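Local coordinates for putative carbohydrate metabolism domain-containing protein (PDB 3S30) that is of unproven function but, as a putative glycoside hydrolase with a galactose-binding-like fold, probably acts on or binds carbohydrate, at residues 225-230 and 338-343; 243-248 and 283-288. All coordinates share one frame; numbering follows the deposited sequence.

Contact 1: residues 225-230 and 338-343; sequences YKYKAG and STLLID. With NA (sodium ion), chain C.
Ser338 OG is gripped from two directions: Gly230 N donates to it across the contact at 2.9 Å with an N-H...O angle of 162°, and Asp244 OD2 forms a second hydrogen bond with it. The hydroxyl lies beside the backbone N of Ser338 (chi1 -78°), which brings it to the turn that follows strand 225-228. From there the two strands run antiparallel, their axes 4.7 Å apart. Lys228 and Thr339 form one hydrogen-bonded pair, with Thr339 N to Lys228 O at 2.9 Å; Lys226 and Leu341 form the next, with Leu341 N to Lys226 O also at 2.9 Å. This ladder joins strands 218-228 and 339-349 in the antiparallel beta framework of a galactose-binding-like domain, and strand 166-173 pairs with the other edge of 339-349. Tyr225, Tyr227, Leu340 and Ile342 share the buried face. On it, Ile342 CD1 meets Tyr225 CB at 3.4 Å, while Leu340 CD1 comes obliquely to Tyr225 CD2 at 4.0 Å, the two side chains crossing at about a right angle. With CG anti to the backbone N (chi1 -173°), the Tyr227 ring lies alongside the opposite strand: Leu340 CA sits at its edge and Leu340 CB lies 4.0 Å from Tyr227 CD1. Both phenol hydroxyls find backbone acceptors elsewhere, Tyr225 OH at His286 O and Tyr227 OH at Ala325 O. The other face carries Lys226, which makes a cation-pi contact with Trp291. Beyond the paired residues, Asp343 OD1 binds the sodium ion at 2.5 Å, a site completed by Asn105, Glu107 and Asn165.

Contact 2: residues 243-248 and 283-288; sequences KDVFNI and TDTHET
Thr285 presses its hydroxyl onto the Phe246 ring: OG1 lies over one face, 3.1 Å above the plane and displaced toward the rim, with Phe246 CE2 its nearest ring atom. The same OG1 donates a weak hydrogen bond to Phe246 O at 3.2 Å, so it spans the ring and the backbone of one residue. Both torsions serve this: the ring stands between its own backbone N and carbonyl carbon (chi1 70°), and Thr285 OG1 is anti to the backbone N (chi1 -152°). Thr285 CG2 turns instead to Val245, meeting Val245 CB at 3.9 Å. An alanine at Phe246 is likely to leave Thr285 OG1 without the ring beneath it and open a gap beside Tyr225, Tyr227 and Leu340. Packing slackens toward the solvent side. There Lys243 CD passes Glu287 OE1 at 3.9 Å, and the charged atoms, Lys243 NZ and Glu287 OE1, stay 4.6 Å apart, beyond a salt bridge; Glu287 OE2 instead accepts from Ala229 N. Also exposed, His286 ND1 donates to Asp284 OD1 at 2.6 Å, nearly straight at 175° and in the imidazole plane, though it meets Asp284 OD1 from above the carboxylate plane, a bond that ties the loop to itself. Segment 243-248 leads into strand 247-254, while 283-288 belongs to the loop joining strands 276-281 and 291-297; between them Phe246 reaches the tyrosines of strand 218-228 and Leu340 of strand 339-349.

Contact 1 is partly buried and contact 2 lies at the surface, their centres about 8 Å apart. Both reach the same antiparallel sheet: contact 1 pairs strands 218-228 and 339-349, whereas contact 2 sets the lead-in to strand 247-254 against the loop between strands 276-281 and 291-297. Regular backbone pairing defines the first, with 447 Å² buried; the second buries 249 Å² and has a single weak hydrogen bond across it. They meet where the aromatic face of the strand pair turns toward the loops, Tyr227 CG packing on Phe246 CD2 at 3.4 Å, and polar ties join the end of strand 218-228 to loop 283-288. Sodium coordination belongs to contact 1 alone.

Contact 1: residues 225-230 and 338-343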
loop_
_atom_site.group_PDB
_atom_site.type_symbol
_atom_site.label_atom_id
_atom_site.label_comp_id
_atom_site.label_asym_id
_atom_site.label_seq_id
_atom_site.Cartn_x
_atom_site.Cartn_y
_atom_site.Cartn_z
ATOM N N TYR A 225 -1.870 -11.628 -8.226
ATOM C CA TYR A 225 -0.559 -11.522 -7.584
ATOM C C TYR A 225 0.388 -12.707 -7.876
ATOM O O TYR A 225 -0.027 -13.775 -8.345
ATOM C CB TYR A 225 -0.726 -11.358 -6.061
ATOM C CG TYR A 225 -0.871 -12.665 -5.313
ATOM C CD1 TYR A 225 -2.110 -13.238 -5.109
ATOM C CD2 TYR A 225 0.247 -13.327 -4.807
ATOM C CE1 TYR A 225 -2.242 -14.447 -4.428
ATOM C CE2 TYR A 225 0.127 -14.519 -4.128
ATOM C CZ TYR A 225 -1.119 -15.078 -3.938
ATOM O OH TYR A 225 -1.233 -16.275 -3.270
ATOM N N LYS A 226 1.669 -12.463 -7.612
ATOM C CA LYS A 226 2.686 -13.489 -7.442
ATOM C C LYS A 226 3.445 -13.091 -6.178
ATOM O O LYS A 226 3.593 -11.898 -5.893
ATOM C CB LYS A 226 3.668 -13.521 -8.624
ATOM C CG LYS A 226 3.091 -13.891 -9.993
ATOM C CD LYS A 226 4.214 -13.982 -11.017
ATOM C CE LYS A 226 3.718 -14.392 -12.392
ATOM N NZ LYS A 226 4.788 -14.385 -13.448
ATOM N N TYR A 227 3.916 -14.074 -5.414
ATOM C CA TYR A 227 4.637 -13.798 -4.178
ATOM C C TYR A 227 5.686 -14.838 -3.912
ATOM O O TYR A 227 5.454 -16.042 -4.080
ATOM C CB TYR A 227 3.698 -13.756 -2.972
ATOM C CG TYR A 227 4.376 -13.302 -1.673
ATOM C CD1 TYR A 227 4.898 -12.019 -1.544
ATOM C CD2 TYR A 227 4.495 -14.159 -0.596
ATOM C CE1 TYR A 227 5.519 -11.611 -0.373
ATOM C CE2 TYR A 227 5.095 -13.756 0.583
ATOM C CZ TYR A 227 5.597 -12.482 0.695
ATOM O OH TYR A 227 6.191 -12.098 1.873
ATOM N N LYS A 228 6.843 -14.352 -3.493
ATOM C CA LYS A 228 7.957 -15.181 -3.079
ATOM C C LYS A 228 8.556 -14.482 -1.840
ATOM O O LYS A 228 8.954 -13.323 -1.909
ATOM C CB LYS A 228 8.940 -15.305 -4.249
ATOM C CG LYS A 228 10.339 -15.832 -3.938
ATOM C CD LYS A 228 10.382 -17.331 -3.792
ATOM C CE LYS A 228 11.808 -17.860 -3.953
ATOM N NZ LYS A 228 11.840 -19.351 -3.910
ATOM N N ALA A 229 8.550 -15.175 -0.705
ATOM C CA ALA A 229 9.218 -14.705 0.506
ATOM C C ALA A 229 10.747 -14.636 0.305
ATOM O O ALA A 229 11.304 -15.415 -0.456
ATOM C CB ALA A 229 8.870 -15.622 1.687
ATOM N N GLY A 230 11.401 -13.672 0.958
ATOM C CA GLY A 230 12.858 -13.604 0.989
ATOM C C GLY A 230 13.467 -14.682 1.892
ATOM O O GLY A 230 12.769 -15.269 2.735
ATOM N N SER A 338 11.638 -10.148 -0.312
ATOM C CA SER A 338 10.237 -10.575 -0.423
ATOM C C SER A 338 9.591 -9.766 -1.518
ATOM O O SER A 338 9.586 -8.535 -1.462
ATOM C CB SER A 338 9.461 -10.393 0.887
ATOM O OG SER A 338 9.763 -11.434 1.797
ATOM N N THR A 339 9.076 -10.467 -2.523
ATOM C CA THR A 339 8.620 -9.844 -3.747
ATOM C C THR A 339 7.140 -10.130 -3.975
ATOM O O THR A 339 6.741 -11.278 -4.108
ATOM C CB THR A 339 9.474 -10.299 -4.943
ATOM O OG1 THR A 339 10.855 -10.031 -4.644
ATOM C CG2 THR A 339 9.080 -9.534 -6.216
ATOM N N LEU A 340 6.327 -9.073 -3.958
ATOM C CA LEU A 340 4.909 -9.171 -4.300
ATOM C C LEU A 340 4.721 -8.447 -5.619
ATOM O O LEU A 340 5.031 -7.256 -5.722
ATOM C CB LEU A 340 4.026 -8.531 -3.228
ATOM C CG LEU A 340 2.504 -8.593 -3.418
ATOM C CD1 LEU A 340 1.954 -10.025 -3.364
ATOM C CD2 LEU A 340 1.822 -7.732 -2.353
ATOM N N LEU A 341 4.251 -9.179 -6.627
ATOM C CA LEU A 341 3.880 -8.580 -7.894
ATOM C C LEU A 341 2.364 -8.482 -7.921
ATOM O O LEU A 341 1.678 -9.392 -7.515
ATOM C CB LEU A 341 4.428 -9.393 -9.088
ATOM C CG LEU A 341 5.958 -9.603 -9.147
ATOM C CD1 LEU A 341 6.387 -10.374 -10.385
ATOM C CD2 LEU A 341 6.732 -8.287 -9.074
ATOM N N ILE A 342 1.845 -7.348 -8.371
ATOM C CA ILE A 342 0.403 -7.156 -8.488
ATOM C C ILE A 342 0.088 -6.601 -9.856
ATOM O O ILE A 342 0.816 -5.770 -10.370
ATOM C CB ILE A 342 -0.147 -6.175 -7.424
ATOM C CG1 ILE A 342 0.251 -6.621 -6.008
ATOM C CG2 ILE A 342 -1.685 -6.085 -7.526
ATOM C CD1 ILE A 342 -0.395 -7.978 -5.581
ATOM N N ASP A 343 -1.009 -7.055 -10.439
ATOM C CA ASP A 343 -1.453 -6.538 -11.722
ATOM C C ASP A 343 -2.978 -6.529 -11.817
ATOM O O ASP A 343 -3.662 -7.245 -11.072
ATOM C CB ASP A 343 -0.886 -7.411 -12.835
ATOM C CG ASP A 343 -0.649 -6.645 -14.113
ATOM O OD1 ASP A 343 -1.056 -5.463 -14.216
ATOM O OD2 ASP A 343 -0.028 -7.223 -15.016
HETATM NA NA NA C . -0.572 -3.829 -15.981
#

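Contact 2: residues 243-248 and 283-288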
loop_
_atom_site.group_PDB
_atom_site.type_symbol
_atom_site.label_atom_id
_atom_site.label_comp_id
_atom_site.label_asym_id
_atom_site.label_seq_id
_atom_site.Cartn_x
_atom_site.Cartn_y
_atom_site.Cartn_z
ATOM N N LYS A 243 9.021 -17.595 7.464
ATOM C CA LYS A 243 8.476 -17.387 6.138
ATOM C C LYS A 243 7.663 -16.094 6.180
ATOM O O LYS A 243 6.646 -16.013 6.874
ATOM C CB LYS A 243 7.620 -18.594 5.733
ATOM C CG LYS A 243 7.426 -18.754 4.238
ATOM C CD LYS A 243 8.699 -19.247 3.536
ATOM C CE LYS A 243 9.029 -20.704 3.882
ATOM N NZ LYS A 243 10.201 -21.226 3.122
ATOM N N ASP A 244 8.140 -15.082 5.458
ATOM C CA ASP A 244 7.467 -13.792 5.374
ATOM C C ASP A 244 6.107 -13.944 4.693
ATOM O O ASP A 244 5.935 -14.808 3.811
ATOM C CB ASP A 244 8.326 -12.800 4.575
ATOM C CG ASP A 244 7.981 -11.335 4.867
ATOM O OD1 ASP A 244 7.068 -11.044 5.689
ATOM O OD2 ASP A 244 8.645 -10.471 4.253
ATOM N N VAL A 245 5.140 -13.131 5.117
ATOM C CA VAL A 245 3.850 -13.073 4.437
ATOM C C VAL A 245 3.562 -11.636 4.048
ATOM O O VAL A 245 4.079 -10.694 4.659
ATOM C CB VAL A 245 2.674 -13.708 5.274
ATOM C CG1 VAL A 245 3.050 -15.144 5.745
ATOM C CG2 VAL A 245 2.266 -12.817 6.473
ATOM N N PHE A 246 2.767 -11.481 2.997
ATOM C CA PHE A 246 2.432 -10.176 2.458
ATOM C C PHE A 246 1.044 -9.774 2.931
ATOM O O PHE A 246 0.330 -10.580 3.518
ATOM C CB PHE A 246 2.491 -10.206 0.927
ATOM C CG PHE A 246 1.378 -11.010 0.260
ATOM C CD1 PHE A 246 0.184 -10.403 -0.101
ATOM C CD2 PHE A 246 1.560 -12.346 -0.062
ATOM C CE1 PHE A 246 -0.827 -11.124 -0.747
ATOM C CE2 PHE A 246 0.558 -13.072 -0.708
ATOM C CZ PHE A 246 -0.637 -12.456 -1.046
ATOM N N ASN A 247 0.650 -8.536 2.661
ATOM C CA ASN A 247 -0.703 -8.109 3.005
ATOM C C ASN A 247 -1.342 -7.355 1.850
ATOM O O ASN A 247 -0.672 -6.670 1.099
ATOM C CB ASN A 247 -0.722 -7.274 4.303
ATOM C CG ASN A 247 -2.098 -7.283 4.995
ATOM O OD1 ASN A 247 -3.053 -7.866 4.493
ATOM N ND2 ASN A 247 -2.195 -6.617 6.134
ATOM N N ILE A 248 -2.645 -7.545 1.699
ATOM C CA ILE A 248 -3.468 -6.759 0.793
ATOM C C ILE A 248 -4.763 -6.467 1.542
ATOM O O ILE A 248 -5.395 -7.383 2.093
ATOM C CB ILE A 248 -3.797 -7.526 -0.518
ATOM C CG1 ILE A 248 -2.528 -7.782 -1.340
ATOM C CG2 ILE A 248 -4.826 -6.756 -1.385
ATOM C CD1 ILE A 248 -2.817 -8.504 -2.695
ATOM N N THR A 283 -6.958 -13.205 3.047
ATOM C CA THR A 283 -6.681 -14.272 4.002
ATOM C C THR A 283 -5.714 -15.304 3.402
ATOM O O THR A 283 -4.732 -15.662 4.045
ATOM C CB THR A 283 -8.006 -14.902 4.556
ATOM O OG1 THR A 283 -8.797 -15.436 3.488
ATOM C CG2 THR A 283 -8.837 -13.823 5.295
ATOM N N ASP A 284 -5.955 -15.745 2.167
ATOM C CA ASP A 284 -5.038 -16.665 1.489
ATOM C C ASP A 284 -3.856 -15.870 0.947
ATOM O O ASP A 284 -4.021 -15.005 0.070
ATOM C CB ASP A 284 -5.750 -17.403 0.360
ATOM C CG ASP A 284 -4.998 -18.635 -0.108
ATOM O OD1 ASP A 284 -3.750 -18.634 -0.065
ATOM O OD2 ASP A 284 -5.666 -19.620 -0.516
ATOM N N THR A 285 -2.666 -16.175 1.459
ATOM C CA THR A 285 -1.473 -15.351 1.224
ATOM C C THR A 285 -0.250 -16.179 0.740
ATOM O O THR A 285 0.900 -15.729 0.868
ATOM C CB THR A 285 -1.148 -14.599 2.532
ATOM O OG1 THR A 285 -0.484 -13.371 2.247
ATOM C CG2 THR A 285 -0.315 -15.432 3.479
ATOM N N HIS A 286 -0.512 -17.364 0.171
ATOM C CA HIS A 286 0.539 -18.327 -0.206
ATOM C C HIS A 286 1.501 -17.833 -1.296
ATOM O O HIS A 286 1.157 -16.984 -2.119
ATOM C CB HIS A 286 -0.071 -19.696 -0.638
ATOM C CG HIS A 286 -0.833 -19.658 -1.930
ATOM N ND1 HIS A 286 -2.165 -19.312 -2.000
ATOM C CD2 HIS A 286 -0.456 -19.940 -3.202
ATOM C CE1 HIS A 286 -2.572 -19.363 -3.258
ATOM N NE2 HIS A 286 -1.554 -19.746 -4.008
ATOM N N GLU A 287 2.703 -18.406 -1.296
ATOM C CA GLU A 287 3.706 -18.130 -2.328
ATOM C C GLU A 287 3.321 -18.749 -3.654
ATOM O O GLU A 287 2.769 -19.854 -3.703
ATOM C CB GLU A 287 5.076 -18.698 -1.931
ATOM C CG GLU A 287 5.664 -18.099 -0.677
ATOM C CD GLU A 287 7.081 -18.556 -0.441
ATOM O OE1 GLU A 287 7.286 -19.724 -0.042
ATOM O OE2 GLU A 287 7.999 -17.748 -0.664
ATOM N N THR A 288 3.655 -18.053 -4.736
ATOM C CA THR A 288 3.420 -18.592 -6.077
ATOM C C THR A 288 4.115 -17.762 -7.152
ATOM O O THR A 288 4.233 -16.538 -7.039
ATOM C CB THR A 288 1.899 -18.696 -6.394
ATOM O OG1 THR A 288 1.716 -19.087 -7.756
ATOM C CG2 THR A 288 1.196 -17.368 -6.173
#